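Long-range contacts in cysteine synthase (Fusobacterium nucleatum subsp. nucleatum strain ATCC 25586, PDB 5B55), which is a pyridoxal 5'-phosphate enzyme that probably releases hydrogen sulfide from L-cysteine through an alpha-aminoacrylate intermediate, in a family that also includes cysteine synthases: residues I73-S78 / Y147-F152; S48-M53 / G79-A84. The protein carries 1 engineered substitution. All coordinates share one frame; numbering follows the deposited sequence. Where two conformers were deposited one is given.

Contact 1. Residues I73-S78 / Y147-F152; sequences IVEATS and YLPSQF. With 0JO (2-{[(E)-{3-hydroxy-2-methyl-5-[(phosphonooxy)methyl]pyridin-4-yl}methylidene]amino}prop-2-enoic acid), chain D.
E75 reaches across to the 147-152 backbone and accepts a hydrogen bond at OE2 from Q151 N, 2.8 Å away, through the lone pair on the side of OE1. CG lies anti to the backbone N (chi1 -172°), and a bend at chi2 then swings the carboxylate toward the loop. Its second oxygen, OE1, uses the anti lone pair to take the amide of the next residue, A76 N, at 2.8 Å, so two backbone N-H groups hold the carboxylate in place. A water extends the link: it donates to V74 O and, weakly, to E75 OE1, and accepts from S150 N at 3.0 Å.

At the other end I73 and Y147 form a single beta bridge, V74 N donating to Y147 O (3.0 Å). Apolar groups close round it. L148 CD2 packs 4.0 Å from V74 CB, while P149, which has no amide hydrogen to bury, sets CG 3.8 Å from I73 CG2.

Toward the cofactor, T77 OG1 (2.6 Å) and S78 N (2.9 Å) donate to the same carboxylate oxygen, O, of the aminoacrylate adduct. T77 OG1 is itself bonded to G79 N and G82 N, at the start of helix 80-91, which fixes its hydroxyl. Q151 CG lies over one face of the F152 ring, offset toward the rim, and F152 CE2 comes near A76 O. Strand 73-76 is the edge of a parallel sheet beside strand 96-101; E75, a buried acid satisfied by main-chain donors, thus ties this edge to the loop where Q151 lines the substrate pocket.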
loop_
_atom_site.group_PDB
_atom_site.type_symbol
_atom_site.label_atom_id
_atom_site.label_comp_id
_atom_site.label_asym_id
_atom_site.label_seq_id
_atom_site.Cartn_x
_atom_site.Cartn_y
_atom_site.Cartn_z
ATOM N N ILE A 73 23.291 4.437 5.694
ATOM C CA ILE A 73 22.208 5.089 6.449
ATOM C C ILE A 73 21.826 4.114 7.565
ATOM O O ILE A 73 21.518 2.922 7.297
ATOM C CB ILE A 73 20.983 5.332 5.571
ATOM C CG1 ILE A 73 21.306 6.404 4.561
ATOM C CG2 ILE A 73 19.796 5.815 6.447
ATOM C CD1 ILE A 73 20.421 6.321 3.335
ATOM N N VAL A 74 21.924 4.579 8.793
ATOM C CA VAL A 74 21.734 3.743 9.963
ATOM C C VAL A 74 20.690 4.379 10.927
ATOM O O VAL A 74 20.814 5.525 11.326
ATOM C CB VAL A 74 23.087 3.522 10.700
ATOM C CG1 VAL A 74 22.922 2.607 11.892
ATOM C CG2 VAL A 74 24.155 2.904 9.747
ATOM N N GLU A 75 19.713 3.578 11.327
ATOM C CA GLU A 75 18.558 4.102 12.029
ATOM C C GLU A 75 17.983 3.075 12.977
ATOM O O GLU A 75 18.117 1.861 12.780
ATOM C CB GLU A 75 17.493 4.661 11.027
ATOM C CG GLU A 75 16.306 5.423 11.629
ATOM C CD GLU A 75 16.665 6.545 12.565
ATOM O OE1 GLU A 75 17.243 6.319 13.669
ATOM O OE2 GLU A 75 16.307 7.709 12.285
ATOM N N ALA A 76 17.345 3.577 14.033
ATOM C CA ALA A 76 16.613 2.709 14.932
ATOM C C ALA A 76 15.123 2.997 14.755
ATOM O O ALA A 76 14.736 4.157 14.556
ATOM C CB ALA A 76 17.061 2.952 16.354
ATOM N N THR A 77 14.310 1.942 14.759
ATOM C CA THR A 77 12.943 2.078 14.295
ATOM C C THR A 77 12.007 1.144 15.040
ATOM O O THR A 77 12.444 0.153 15.612
ATOM C CB THR A 77 12.890 1.764 12.786
ATOM O OG1 THR A 77 11.607 2.127 12.261
ATOM C CG2 THR A 77 13.102 0.279 12.534
ATOM N N SER A 78 10.732 1.539 15.110
ATOM C CA SER A 78 9.659 0.631 15.450
ATOM C C SER A 78 9.131 -0.132 14.219
ATOM O O SER A 78 8.233 -0.935 14.368
ATOM C CB SER A 78 8.520 1.424 16.132
ATOM O OG SER A 78 7.955 2.308 15.189
ATOM N N TYR A 147 25.634 8.016 7.851
ATOM C CA TYR A 147 24.567 9.047 7.966
ATOM C C TYR A 147 23.496 8.554 8.974
ATOM O O TYR A 147 22.967 7.442 8.840
ATOM C CB TYR A 147 23.905 9.412 6.632
ATOM C CG TYR A 147 22.865 10.494 6.849
ATOM C CD1 TYR A 147 23.255 11.776 7.207
ATOM C CD2 TYR A 147 21.487 10.182 6.852
ATOM C CE1 TYR A 147 22.308 12.731 7.532
ATOM C CE2 TYR A 147 20.528 11.133 7.152
ATOM C CZ TYR A 147 20.933 12.393 7.484
ATOM O OH TYR A 147 19.989 13.323 7.739
ATOM N N LEU A 148 23.248 9.351 10.018
ATOM C CA LEU A 148 22.262 9.023 11.058
ATOM C C LEU A 148 21.077 9.935 10.870
ATOM O O LEU A 148 21.134 11.117 11.231
ATOM C CB LEU A 148 22.814 9.212 12.494
ATOM C CG LEU A 148 23.920 8.239 12.969
ATOM C CD1 LEU A 148 24.423 8.690 14.341
ATOM C CD2 LEU A 148 23.447 6.795 12.991
ATOM N N PRO A 149 19.980 9.408 10.302
ATOM C CA PRO A 149 18.798 10.298 10.238
ATOM C C PRO A 149 18.273 10.782 11.604
ATOM O O PRO A 149 17.641 11.832 11.664
ATOM C CB PRO A 149 17.721 9.418 9.557
ATOM C CG PRO A 149 18.437 8.251 8.984
ATOM C CD PRO A 149 19.712 8.083 9.771
ATOM N N SER A 150 18.508 10.009 12.663
ATOM C CA SER A 150 18.238 10.362 14.046
ATOM C C SER A 150 16.811 10.887 14.208
ATOM O O SER A 150 16.572 12.034 14.619
ATOM C CB SER A 150 19.316 11.332 14.570
ATOM O OG SER A 150 19.399 12.345 13.622
ATOM N N GLN A 151 15.874 10.042 13.829
ATOM C CA GLN A 151 14.472 10.444 13.759
ATOM C C GLN A 151 13.857 10.905 15.071
ATOM O O GLN A 151 12.910 11.692 15.047
ATOM C CB GLN A 151 13.647 9.319 13.159
ATOM C CG GLN A 151 13.526 8.080 14.014
ATOM C CD GLN A 151 12.445 7.119 13.580
ATOM O OE1 GLN A 151 12.532 5.922 13.841
ATOM N NE2 GLN A 151 11.400 7.631 12.948
ATOM N N PHE A 152 14.400 10.443 16.215
ATOM C CA PHE A 152 13.850 10.813 17.496
ATOM C C PHE A 152 14.280 12.216 17.918
ATOM O O PHE A 152 13.705 12.815 18.829
ATOM C CB PHE A 152 14.159 9.765 18.574
ATOM C CG PHE A 152 13.598 8.419 18.267
ATOM C CD1 PHE A 152 12.312 8.107 18.634
ATOM C CD2 PHE A 152 14.358 7.462 17.661
ATOM C CE1 PHE A 152 11.745 6.879 18.326
ATOM C CE2 PHE A 152 13.840 6.228 17.392
ATOM C CZ PHE A 152 12.508 5.944 17.712
HETATM O O 0JO D . 10.344 4.007 13.601
HETATM C C 0JO D . 9.230 4.360 13.320
HETATM O OXT 0JO D . 8.610 3.919 12.363
HETATM C CA 0JO D . 8.448 5.271 14.257
HETATM C CB 0JO D . 8.935 5.685 15.488
HETATM N N 0JO D . 7.022 5.241 13.891
HETATM C C4A 0JO D . 6.088 6.083 14.035
HETATM C C4 0JO D . 4.641 5.634 13.796
HETATM C C3 0JO D . 4.159 4.550 13.050
HETATM O O3 0JO D . 5.015 3.704 12.372
HETATM C C2 0JO D . 2.765 4.316 13.042
HETATM C C2A 0JO D . 2.166 3.132 12.320
HETATM N N1 0JO D . 1.920 5.134 13.678
HETATM C C6 0JO D . 2.357 6.182 14.348
HETATM C C5 0JO D . 3.722 6.459 14.420
HETATM C C5A 0JO D . 4.175 7.665 15.225
HETATM O OP4 0JO D . 4.489 8.684 14.352
HETATM P P 0JO D . 5.611 9.810 14.714
HETATM O OP3 0JO D . 5.283 10.190 16.056
HETATM O OP1 0JO D . 5.588 10.834 13.772
HETATM O OP2 0JO D . 6.887 9.040 14.764
HETATM O O HOH W 1 19.908 7.409 13.136
#

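Contact 2. Residues S48-M53 / G79-A84; sequences SIKDRM and GNTGIA. With 0JO (2-{[(E)-{3-hydroxy-2-methyl-5-[(phosphonooxy)methyl]pyridin-4-yl}methylidene]amino}prop-2-enoic acid), chain D.
The N-terminal turn of helix 80-91 forms part of the substrate-carboxylate site of this pyridoxal-phosphate fold, and here it packs against the start of helix 50-57, which brings in K50. The bent chain of K50 crosses N80 and T81 at about a right angle, CG lying 3.4 Å from N80 CB and CD 3.4 Å from T81 OG1. Bends at chi2 (-56°) and chi4 then carry its end away from the neighbouring helix and into the cofactor pocket, where K50 is modelled in two conformers and its end is not firmly placed.

Small or flexible side chains suit the helix interface. A84 CB fits 3.6 Å from K50 O, and the M53 methyl CE reaches 3.8 Å from T81 CG2. S48 OG accepts K50 N in a capping bond and meets a water that donates to N80 O. A second water donates to both D51 OD1 and A84 O, while T46 OG1 bonds the same carboxylate oxygen. No direct hydrogen bond joins the segments.

T81 N donates to OXT of the adduct at 3.0 Å, almost straight (163°). An amide at a helix N-terminus probably gains from the helix dipole in holding the negatively charged carboxylate.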
loop_
_atom_site.group_PDB
_atom_site.type_symbol
_atom_site.label_atom_id
_atom_site.label_comp_id
_atom_site.label_asym_id
_atom_site.label_seq_id
_atom_site.Cartn_x
_atom_site.Cartn_y
_atom_site.Cartn_z
ATOM N N SER A 48 3.411 3.905 4.131
ATOM C CA SER A 48 3.277 4.631 5.390
ATOM C C SER A 48 3.672 6.094 5.221
ATOM O O SER A 48 4.388 6.468 4.283
ATOM C CB SER A 48 4.130 3.980 6.465
ATOM O OG SER A 48 5.417 4.531 6.578
ATOM N N ILE A 49 3.180 6.887 6.159
ATOM C CA ILE A 49 3.517 8.258 6.314
ATOM C C ILE A 49 5.014 8.505 6.391
ATOM O O ILE A 49 5.492 9.607 6.053
ATOM C CB ILE A 49 2.787 8.841 7.526
ATOM C CG1 ILE A 49 2.902 10.353 7.527
ATOM C CG2 ILE A 49 3.337 8.267 8.845
ATOM C CD1 ILE A 49 2.000 11.021 8.539
ATOM N N LYS A 50 5.765 7.489 6.829
ATOM C CA LYS A 50 7.209 7.617 7.012
ATOM C C LYS A 50 7.949 7.758 5.700
ATOM O O LYS A 50 9.050 8.297 5.682
ATOM C CB LYS A 50 7.777 6.452 7.799
ATOM C CG LYS A 50 7.103 6.221 9.117
ATOM C CD LYS A 50 7.126 7.454 9.985
ATOM C CE LYS A 50 6.468 7.178 11.246
ATOM N NZ LYS A 50 5.023 7.478 11.036
ATOM N N ASP A 51 7.352 7.296 4.599
ATOM C CA ASP A 51 8.010 7.567 3.315
ATOM C C ASP A 51 8.266 9.057 3.069
ATOM O O ASP A 51 9.268 9.430 2.440
ATOM C CB ASP A 51 7.221 6.985 2.173
ATOM C CG ASP A 51 7.106 5.467 2.256
ATOM O OD1 ASP A 51 8.108 4.787 2.599
ATOM O OD2 ASP A 51 6.004 4.959 1.962
ATOM N N ARG A 52 7.317 9.910 3.496
ATOM C CA ARG A 52 7.435 11.347 3.291
ATOM C C ARG A 52 8.640 11.879 4.032
ATOM O O ARG A 52 9.357 12.782 3.525
ATOM C CB ARG A 52 6.217 12.098 3.812
ATOM C CG ARG A 52 4.908 11.801 3.070
ATOM C CD ARG A 52 3.797 12.403 3.873
ATOM N NE ARG A 52 2.449 12.307 3.355
ATOM C CZ ARG A 52 1.842 13.211 2.600
ATOM N NH1 ARG A 52 2.511 14.256 2.101
ATOM N NH2 ARG A 52 0.558 13.007 2.266
ATOM N N MET A 53 8.798 11.398 5.254
ATOM C CA MET A 53 9.835 11.821 6.143
ATOM C C MET A 53 11.230 11.344 5.731
ATOM O O MET A 53 12.223 12.115 5.780
ATOM C CB MET A 53 9.455 11.391 7.554
ATOM C CG MET A 53 10.311 12.004 8.653
ATOM S SD MET A 53 11.816 11.070 9.063
ATOM C CE MET A 53 11.090 9.724 9.962
ATOM N N GLY A 79 9.615 0.168 13.010
ATOM C CA GLY A 79 9.225 -0.565 11.807
ATOM C C GLY A 79 9.157 0.339 10.580
ATOM O O GLY A 79 9.988 0.225 9.675
ATOM N N ASN A 80 8.208 1.257 10.528
ATOM C CA ASN A 80 7.942 1.973 9.253
ATOM C C ASN A 80 9.063 2.844 8.731
ATOM O O ASN A 80 9.284 2.903 7.538
ATOM C CB ASN A 80 6.689 2.811 9.414
ATOM C CG ASN A 80 5.425 1.991 9.313
ATOM O OD1 ASN A 80 4.465 2.211 10.090
ATOM N ND2 ASN A 80 5.353 1.151 8.329
ATOM N N THR A 81 9.715 3.584 9.643
ATOM C CA THR A 81 10.791 4.450 9.312
ATOM C C THR A 81 11.962 3.628 8.807
ATOM O O THR A 81 12.574 4.023 7.812
ATOM C CB THR A 81 11.221 5.333 10.491
ATOM O OG1 THR A 81 10.172 6.280 10.780
ATOM C CG2 THR A 81 12.488 6.150 10.133
ATOM N N GLY A 82 12.202 2.460 9.413
ATOM C CA GLY A 82 13.207 1.517 8.901
ATOM C C GLY A 82 12.902 1.029 7.490
ATOM O O GLY A 82 13.768 1.015 6.608
ATOM N N ILE A 83 11.647 0.696 7.274
ATOM C CA ILE A 83 11.186 0.274 5.967
ATOM C C ILE A 83 11.396 1.411 4.990
ATOM O O ILE A 83 11.920 1.191 3.889
ATOM C CB ILE A 83 9.726 -0.155 6.003
ATOM C CG1 ILE A 83 9.565 -1.465 6.808
ATOM C CG2 ILE A 83 9.171 -0.382 4.633
ATOM C CD1 ILE A 83 8.117 -1.725 7.225
ATOM N N ALA A 84 10.969 2.616 5.373
ATOM C CA ALA A 84 11.035 3.789 4.488
ATOM C C ALA A 84 12.458 4.155 4.078
ATOM O O ALA A 84 12.723 4.421 2.899
ATOM C CB ALA A 84 10.357 4.976 5.142
HETATM O O 0JO D . 10.344 4.007 13.601
HETATM C C 0JO D . 9.230 4.360 13.320
HETATM O OXT 0JO D . 8.610 3.919 12.363
HETATM C CA 0JO D . 8.448 5.271 14.257
HETATM C CB 0JO D . 8.935 5.685 15.488
HETATM N N 0JO D . 7.022 5.241 13.891
HETATM C C4A 0JO D . 6.088 6.083 14.035
HETATM C C4 0JO D . 4.641 5.634 13.796
HETATM C C3 0JO D . 4.159 4.550 13.050
HETATM O O3 0JO D . 5.015 3.704 12.372
HETATM C C2 0JO D . 2.765 4.316 13.042
HETATM C C2A 0JO D . 2.166 3.132 12.320
HETATM N N1 0JO D . 1.920 5.134 13.678
HETATM C C6 0JO D . 2.357 6.182 14.348
HETATM C C5 0JO D . 3.722 6.459 14.420
HETATM C C5A 0JO D . 4.175 7.665 15.225
HETATM O OP4 0JO D . 4.489 8.684 14.352
HETATM P P 0JO D . 5.611 9.810 14.714
HETATM O OP3 0JO D . 5.283 10.190 16.056
HETATM O OP1 0JO D . 5.588 10.834 13.772
HETATM O OP2 0JO D . 6.887 9.040 14.764
HETATM O O HOH W 2 7.088 2.589 5.776
HETATM O O HOH W 3 10.652 5.391 1.296
#

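Both contacts are buried, contact 2 nearer the middle of the chain and contact 1 farther out, and neither is touched by the other subunit. They share one strand-turn-helix unit: strand 73-76 belongs to contact 1, and the helix that follows it to contact 2. The T77 hydroxyl, already met in contact 1, probably joins the two at the start of helix 80-91. Their chemistry differs: contact 1 adds direct hydrogen bonds to its apolar packing and bridging water, whereas contact 2 has none across its segments. On the adduct they divide the carboxylate, residues 73-78 binding O and residues 79-84 binding OXT, while only contact 2 supplies a lysine beside the cofactor.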